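Local coordinates for protein SusD homolog (Bacteroides thetaiotaomicron, PDB 3EHM) that probably binds mucin O-glycans at the bacterial cell surface as a SusD-family lipoprotein, helping this gut symbiont to use host glycans, at residues Y407-S412 against L464-D469. Numbering follows the deposited sequence.
Sequences YNHDLS and LMKPMD
The hydroxyl of Y407 donates to the backbone carbonyl of K466, OH to O 2.5 Å, and this short bond is the main polar tie between two irregular loops of the SusD-like fold. The donor lies in the carbonyl plane on a lone pair, with a C=O...OH angle of 134°. CG of Y407 stands anti to the backbone N (chi1 179°), which carries the ring across to residues 464-469. A second, weak bond runs the opposite way: NZ of K466 reaches the carbonyl of N408, 3.1 Å from NZ to O. The segments are extended from Y407 to D410 and from L464 to P467, run nearly antiparallel and form no sheet; the link is made by side chains meeting backbone and side-chain atoms of the other segment.

H409 sits in the middle. M465 CA packs over one face of its imidazole as a CH-pi contact, 4.2 Å from the ring centroid, and the backbone N of K466 lies above the same face. The aliphatic part of K466 crosses the ring obliquely at CD2, with CG of K466 3.5 Å from CD2 of H409. R484 and Q529 also touch this histidine, bringing in two further loops.

Beyond it, the selenomethionine M465 bends at chi2 (-84°), so that its selenium lies near the carbonyl of H409 and its methyl meets L411. L411 also rests on Y279 of helix 274-282, and T275 OG1 of that helix is hydrogen-bonded to M465 N, so the helix backs this end of the contact. At the other end D469 OD1 caps A471 N at the turn into helix 472-475, while its OD2 forms a salt bridge with R475. Just before it, CB of selenomethionine M468 packs against the Y407 ring, 3.8 Å from CD1.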
# COMPACT_ATOMS: atom_id res chain seq x y z
N TYR A 407 -3.61 -24.27 11.67
CA TYR A 407 -2.92 -23.61 10.57
C TYR A 407 -1.41 -23.79 10.65
O TYR A 407 -0.83 -23.76 11.74
CB TYR A 407 -3.22 -22.11 10.56
CG TYR A 407 -2.52 -21.36 9.44
CD1 TYR A 407 -3.04 -21.34 8.15
CD2 TYR A 407 -1.31 -20.69 9.68
CE1 TYR A 407 -2.39 -20.67 7.12
CE2 TYR A 407 -0.64 -20.03 8.65
CZ TYR A 407 -1.19 -20.02 7.37
OH TYR A 407 -0.54 -19.36 6.35
N ASN A 408 -0.78 -23.97 9.50
CA ASN A 408 0.66 -24.11 9.46
C ASN A 408 1.16 -23.82 8.06
O ASN A 408 0.52 -24.15 7.07
CB ASN A 408 1.08 -25.52 9.89
CG ASN A 408 0.77 -26.56 8.84
OD1 ASN A 408 1.42 -26.61 7.80
ND2 ASN A 408 -0.23 -27.39 9.10
N HIS A 409 2.32 -23.17 8.00
CA HIS A 409 2.96 -22.85 6.75
C HIS A 409 4.41 -22.49 7.06
O HIS A 409 4.68 -21.59 7.85
CB HIS A 409 2.27 -21.67 6.05
CG HIS A 409 2.87 -21.33 4.73
ND1 HIS A 409 4.03 -20.59 4.61
CD2 HIS A 409 2.53 -21.68 3.47
CE1 HIS A 409 4.37 -20.50 3.34
NE2 HIS A 409 3.48 -21.16 2.62
N ASP A 410 5.33 -23.22 6.45
CA ASP A 410 6.74 -22.96 6.67
C ASP A 410 7.20 -21.87 5.72
O ASP A 410 7.52 -22.13 4.56
CB ASP A 410 7.57 -24.22 6.45
CG ASP A 410 8.99 -24.06 6.95
OD1 ASP A 410 9.42 -22.90 7.12
OD2 ASP A 410 9.67 -25.08 7.18
N LEU A 411 7.23 -20.65 6.22
CA LEU A 411 7.64 -19.49 5.43
C LEU A 411 9.13 -19.50 5.07
O LEU A 411 9.55 -18.80 4.15
CB LEU A 411 7.31 -18.21 6.21
CG LEU A 411 7.44 -16.87 5.49
CD1 LEU A 411 6.51 -16.82 4.29
CD2 LEU A 411 7.10 -15.75 6.47
N SER A 412 9.92 -20.29 5.79
CA SER A 412 11.37 -20.34 5.54
C SER A 412 11.77 -21.04 4.25
O SER A 412 12.80 -20.71 3.66
CB SER A 412 12.09 -21.02 6.70
OG SER A 412 11.80 -22.41 6.74
N LEU A 464 4.56 -15.22 0.97
CA LEU A 464 3.58 -15.01 2.02
C LEU A 464 3.03 -16.28 2.64
O LEU A 464 3.09 -17.36 2.04
CB LEU A 464 2.38 -14.23 1.46
CG LEU A 464 2.67 -13.01 0.59
CD1 LEU A 464 1.39 -12.58 -0.11
CD2 LEU A 464 3.24 -11.89 1.43
N MSE A 465 2.50 -16.14 3.85
CA MSE A 465 1.87 -17.25 4.54
C MSE A 465 0.62 -17.48 3.69
O MSE A 465 -0.03 -16.51 3.29
CB MSE A 465 1.46 -16.83 5.96
CG MSE A 465 2.63 -16.57 6.91
SE MSE A 465 3.29 -18.19 7.73
CE MSE A 465 4.51 -17.41 9.03
N LYS A 466 0.29 -18.73 3.41
CA LYS A 466 -0.87 -19.04 2.59
C LYS A 466 -2.17 -18.75 3.33
O LYS A 466 -2.22 -18.80 4.56
CB LYS A 466 -0.84 -20.52 2.19
CG LYS A 466 -1.00 -21.45 3.37
CD LYS A 466 -0.78 -22.91 2.99
CE LYS A 466 -0.88 -23.80 4.22
NZ LYS A 466 0.04 -24.97 4.13
N PRO A 467 -3.25 -18.44 2.60
CA PRO A 467 -4.52 -18.15 3.27
C PRO A 467 -5.01 -19.36 4.06
O PRO A 467 -4.86 -20.50 3.63
CB PRO A 467 -5.44 -17.78 2.11
CG PRO A 467 -4.87 -18.56 0.95
CD PRO A 467 -3.39 -18.37 1.13
N MSE A 468 -5.61 -19.11 5.22
CA MSE A 468 -6.11 -20.18 6.06
C MSE A 468 -7.42 -20.75 5.50
O MSE A 468 -7.66 -21.95 5.58
CB MSE A 468 -6.34 -19.66 7.47
CG MSE A 468 -6.80 -20.71 8.44
SE MSE A 468 -7.05 -19.99 10.21
CE MSE A 468 -6.54 -18.16 9.93
N ASP A 469 -8.24 -19.86 4.95
CA ASP A 469 -9.52 -20.25 4.35
C ASP A 469 -9.25 -20.79 2.95
O ASP A 469 -9.17 -20.03 1.98
CB ASP A 469 -10.44 -19.03 4.27
CG ASP A 469 -11.79 -19.35 3.67
OD1 ASP A 469 -12.08 -20.55 3.42
OD2 ASP A 469 -12.57 -18.40 3.44